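Local structure of muscarinic toxin-like protein 3 homolog (Ophiophagus hannah, 3HH7) at residues Lys26-Asp31 and Gly35-Gly40; Thr44-Thr49 and Val55-Arg60. The protein probably blocks nicotinic acetylcholine receptors as a homodimeric three-finger neurotoxin of king cobra venom. All coordinates share one frame; numbering follows the deposited sequence.

Overall arrangement
Contact 1 lies within the three-stranded antiparallel sheet of a three-finger toxin, while contact 2 joins that sheet's strand 52-58 to the irregular chain at 44-49. Contact 1 pairs strands 23-31 and 34-42, the hairpin of the central finger, and is a surface contact: a regular backbone ladder carries it, with Trp29, Arg36 and Glu38 on one face and Lys26, Ile37 and Arg39 on the other. Contact 2 is buried, and a disulfide and apolar packing replace the ladder. The two meet through strand 23-31, which neighbours 52-58: Lys26 O lies 2.8 Å from Tyr56 N, probably hydrogen-bonded. The second subunit touches contact 2 but not contact 1, and Val55-Cys58 pair with one of its strands.

Contact 1 (Lys26-Asp31 and Gly35-Gly40); sequences KSSWID and GRIERG
A chi1 of 74° sets CG of Trp29 between its own backbone N and carbonyl carbon and swings the indole over the partner strand, where Arg36 lays its CB on the ring. Strands 26-31 and 35-40 make the antiparallel hairpin of the central finger in the three-finger fold. Arg36 CB stands 3.9 Å from the centroid of the Trp29 six-membered ring, 17° off its normal, a CH-pi contact; the bend at chi3 of the arginine leaves NH1 4.0 Å from Trp29 CZ2. Tryptophan is broad enough to reach the next residue on this face as well, its CZ3 lying 3.6 Å from Glu38 CB. The Glu38 carboxylate stands steeply to the indole, and its OE2 is hydrogen-bonded to Tyr25 OH. Beneath these groups Ser27 and Glu38 exchange two nearly straight backbone bonds, as do Trp29 and Arg36. On the other face Ile37 CG2 sits over the centre of the Arg39 guanidinium and 3.7 Å from Lys26 CG. The extended lysine runs beside Arg39: Lys26 NZ forms a salt bridge with Gln65 OXT, while Arg39 NE bonds Gln65 O and its NH1 bonds His6 O and Ser8 O. Lys26 CE passes 3.6 Å from Arg39 NH2.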
# COMPACT_ATOMS: atom_id res chain seq x y z
N LYS A 26 6.01 3.39 0.03
CA LYS A 26 5.72 4.80 0.23
C LYS A 26 4.68 4.88 1.34
O LYS A 26 3.64 4.24 1.26
CB LYS A 26 5.20 5.44 -1.06
CG LYS A 26 4.96 6.93 -0.97
CD LYS A 26 4.43 7.44 -2.28
CE LYS A 26 4.45 8.94 -2.31
NZ LYS A 26 3.73 9.42 -3.55
N SER A 27 4.98 5.65 2.37
CA SER A 27 4.11 5.79 3.53
C SER A 27 3.83 7.26 3.77
O SER A 27 4.77 8.04 3.92
CB SER A 27 4.82 5.18 4.74
OG SER A 27 4.06 5.34 5.92
N SER A 28 2.56 7.65 3.78
CA SER A 28 2.14 9.03 3.98
C SER A 28 1.37 9.11 5.29
O SER A 28 0.43 8.34 5.50
CB SER A 28 1.23 9.48 2.83
OG SER A 28 0.61 10.71 3.13
N TRP A 29 1.78 10.00 6.18
CA TRP A 29 1.08 10.15 7.45
C TRP A 29 1.03 11.62 7.91
O TRP A 29 1.60 12.51 7.27
CB TRP A 29 1.71 9.26 8.54
CG TRP A 29 3.03 9.77 9.05
CD1 TRP A 29 3.24 10.46 10.21
CD2 TRP A 29 4.31 9.60 8.45
NE1 TRP A 29 4.57 10.75 10.36
CE2 TRP A 29 5.26 10.23 9.29
CE3 TRP A 29 4.77 8.98 7.28
CZ2 TRP A 29 6.63 10.28 9.00
CZ3 TRP A 29 6.13 9.02 6.98
CH2 TRP A 29 7.04 9.67 7.84
N ILE A 30 0.29 11.87 8.97
CA ILE A 30 0.20 13.22 9.53
C ILE A 30 0.84 13.21 10.90
O ILE A 30 0.48 12.39 11.75
CB ILE A 30 -1.29 13.69 9.65
CG1 ILE A 30 -1.96 13.73 8.28
CG2 ILE A 30 -1.38 15.05 10.35
CD1 ILE A 30 -3.46 13.42 8.33
N ASP A 31 1.82 14.10 11.10
CA ASP A 31 2.45 14.34 12.39
C ASP A 31 1.89 15.64 12.96
O ASP A 31 2.32 16.73 12.54
CB ASP A 31 3.97 14.42 12.23
CG ASP A 31 4.69 14.67 13.55
OD1 ASP A 31 4.05 14.68 14.63
OD2 ASP A 31 5.92 14.85 13.51
N GLY A 35 1.84 16.98 7.07
CA GLY A 35 1.94 15.78 6.25
C GLY A 35 3.39 15.42 6.00
O GLY A 35 4.23 16.29 5.72
N ARG A 36 3.68 14.12 6.10
CA ARG A 36 5.02 13.64 5.81
C ARG A 36 4.95 12.37 5.00
O ARG A 36 3.96 11.63 5.09
CB ARG A 36 5.79 13.43 7.09
CG ARG A 36 6.00 14.74 7.83
CD ARG A 36 6.87 14.56 9.02
NE ARG A 36 8.26 14.36 8.66
CZ ARG A 36 9.14 13.76 9.45
NH1 ARG A 36 8.78 13.28 10.64
NH2 ARG A 36 10.40 13.63 9.05
N ILE A 37 5.97 12.15 4.18
CA ILE A 37 6.06 10.95 3.34
C ILE A 37 7.42 10.32 3.56
O ILE A 37 8.43 11.03 3.57
CB ILE A 37 5.83 11.24 1.82
CG1 ILE A 37 4.45 11.86 1.59
CG2 ILE A 37 5.89 9.94 1.01
CD1 ILE A 37 4.23 12.27 0.14
N GLU A 38 7.42 9.02 3.79
CA GLU A 38 8.65 8.24 3.82
C GLU A 38 8.65 7.25 2.65
O GLU A 38 7.61 6.66 2.33
CB GLU A 38 8.74 7.48 5.13
CG GLU A 38 10.06 6.79 5.41
CD GLU A 38 10.06 6.13 6.78
OE1 GLU A 38 10.11 6.87 7.79
OE2 GLU A 38 9.99 4.89 6.86
N ARG A 39 9.81 7.08 2.02
CA ARG A 39 9.95 6.14 0.91
C ARG A 39 11.21 5.32 1.09
O ARG A 39 12.22 5.80 1.63
CB ARG A 39 10.11 6.90 -0.40
CG ARG A 39 8.93 7.78 -0.77
CD ARG A 39 9.26 8.46 -2.08
NE ARG A 39 8.20 9.35 -2.57
CZ ARG A 39 8.03 10.61 -2.19
NH1 ARG A 39 8.80 11.17 -1.25
NH2 ARG A 39 7.05 11.32 -2.74
N GLY A 40 11.20 4.08 0.61
CA GLY A 40 12.42 3.31 0.59
C GLY A 40 12.28 1.83 0.27
O GLY A 40 11.23 1.36 -0.15

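Contact 2 (Thr44-Thr49 and Val55-Arg60); sequences TCPELT and VYCCRR
Val55 reaches across to the Cys45-Leu48 chain, and its beta-branched side chain suits the place by presenting two methyls to the loop, both near Pro46 O. Its CB lies 4.0 Å from that oxygen. CG1, placed opposite the backbone N by a chi1 of 170°, comes within 3.5 Å of Pro46 O and also rests against Pro46 CD and, at 3.9 Å, Cys45 SG. CG2 approaches Glu47 O at 3.7 Å and meets Leu48 CD1 at 3.9 Å, the leucine and valine side chains running antiparallel alongside each other. In the three-finger fold such disulfides tie the finger bases into a core, and here Cys45 SG joins Cys57 SG with a chi3 of 92°, close to the relaxed right angle. Pro46 packs against this bridge, the ring's CD resting 3.5 Å from Cys57 SG. Beyond, Glu47 turns back so that its OE2 accepts Leu48 N through the anti lone pair at 2.8 Å. That carboxylate also grips the second subunit, OE1 bonding Thr44 OG1 and OE2 bonding Cys45 N of that chain. Residues Val55 to Cys58 pair with a strand of the second subunit, so the sheet runs on through the dimer.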
# COMPACT_ATOMS: atom_id res chain seq x y z
N THR A 44 9.33 -5.89 4.46
CA THR A 44 7.98 -6.00 5.03
C THR A 44 7.18 -4.73 4.74
O THR A 44 7.69 -3.61 4.85
CB THR A 44 8.03 -6.32 6.55
OG1 THR A 44 6.69 -6.41 7.07
CG2 THR A 44 8.79 -5.27 7.31
N CYS A 45 5.91 -4.90 4.38
CA CYS A 45 5.06 -3.76 4.07
C CYS A 45 4.65 -3.08 5.38
O CYS A 45 4.11 -3.74 6.25
CB CYS A 45 3.83 -4.21 3.28
SG CYS A 45 2.89 -2.84 2.62
N PRO A 46 4.93 -1.77 5.54
CA PRO A 46 4.64 -1.11 6.82
C PRO A 46 3.17 -1.16 7.21
O PRO A 46 2.30 -1.11 6.35
CB PRO A 46 5.08 0.36 6.59
CG PRO A 46 6.01 0.31 5.45
CD PRO A 46 5.57 -0.84 4.58
N GLU A 47 2.89 -1.29 8.50
CA GLU A 47 1.54 -1.14 9.00
C GLU A 47 1.01 0.27 8.71
O GLU A 47 1.78 1.25 8.67
CB GLU A 47 1.50 -1.40 10.51
CG GLU A 47 0.13 -1.33 11.14
CD GLU A 47 -0.84 -2.32 10.53
OE1 GLU A 47 -0.99 -3.43 11.08
OE2 GLU A 47 -1.46 -2.03 9.47
N LEU A 48 -0.30 0.37 8.48
CA LEU A 48 -0.93 1.68 8.42
C LEU A 48 -1.42 2.03 9.83
O LEU A 48 -2.39 1.47 10.33
CB LEU A 48 -2.09 1.72 7.41
CG LEU A 48 -2.76 3.10 7.28
CD1 LEU A 48 -1.78 4.07 6.64
CD2 LEU A 48 -4.06 3.02 6.47
N THR A 49 -0.71 2.96 10.45
CA THR A 49 -0.99 3.38 11.83
C THR A 49 -2.15 4.37 11.86
O THR A 49 -2.53 4.91 10.81
CB THR A 49 0.27 4.00 12.49
OG1 THR A 49 0.63 5.20 11.79
CG2 THR A 49 1.44 3.03 12.44
N VAL A 55 -0.37 3.56 2.99
CA VAL A 55 0.87 2.84 2.78
C VAL A 55 0.74 2.15 1.42
O VAL A 55 -0.31 1.56 1.11
CB VAL A 55 1.12 1.76 3.86
CG1 VAL A 55 2.30 0.87 3.48
CG2 VAL A 55 1.45 2.41 5.20
N TYR A 56 1.79 2.23 0.61
CA TYR A 56 1.82 1.58 -0.68
C TYR A 56 3.10 0.79 -0.80
O TYR A 56 4.19 1.34 -0.57
CB TYR A 56 1.74 2.63 -1.79
CG TYR A 56 1.77 2.07 -3.20
CD1 TYR A 56 0.83 1.12 -3.61
CD2 TYR A 56 2.71 2.50 -4.11
CE1 TYR A 56 0.85 0.60 -4.92
CE2 TYR A 56 2.74 2.01 -5.40
CZ TYR A 56 1.81 1.07 -5.81
OH TYR A 56 1.87 0.60 -7.11
N CYS A 57 2.98 -0.49 -1.14
CA CYS A 57 4.11 -1.41 -1.26
C CYS A 57 4.07 -2.01 -2.65
O CYS A 57 3.04 -2.50 -3.06
CB CYS A 57 4.06 -2.51 -0.19
SG CYS A 57 4.22 -1.83 1.46
N CYS A 58 5.19 -1.96 -3.35
CA CYS A 58 5.22 -2.31 -4.76
C CYS A 58 6.60 -2.84 -5.14
O CYS A 58 7.60 -2.54 -4.47
CB CYS A 58 4.81 -1.10 -5.59
SG CYS A 58 5.87 0.35 -5.37
N ARG A 59 6.64 -3.63 -6.21
CA ARG A 59 7.87 -4.34 -6.60
C ARG A 59 8.69 -3.73 -7.74
O ARG A 59 9.90 -3.93 -7.78
CB ARG A 59 7.56 -5.80 -6.94
CG ARG A 59 7.10 -6.60 -5.76
CD ARG A 59 7.26 -8.08 -6.03
NE ARG A 59 6.79 -8.83 -4.88
CZ ARG A 59 7.53 -9.12 -3.82
NH1 ARG A 59 8.80 -8.74 -3.76
NH2 ARG A 59 7.00 -9.81 -2.81
N ARG A 60 8.06 -3.01 -8.65
CA ARG A 60 8.79 -2.56 -9.85
C ARG A 60 9.76 -1.43 -9.50
O ARG A 60 9.51 -0.65 -8.58
CB ARG A 60 7.81 -2.14 -10.94
CG ARG A 60 6.85 -3.26 -11.37
CD ARG A 60 7.55 -4.42 -12.10
NE ARG A 60 8.19 -3.96 -13.33
CZ ARG A 60 7.54 -3.80 -14.48
NH1 ARG A 60 6.24 -4.06 -14.57
NH2 ARG A 60 8.19 -3.34 -15.54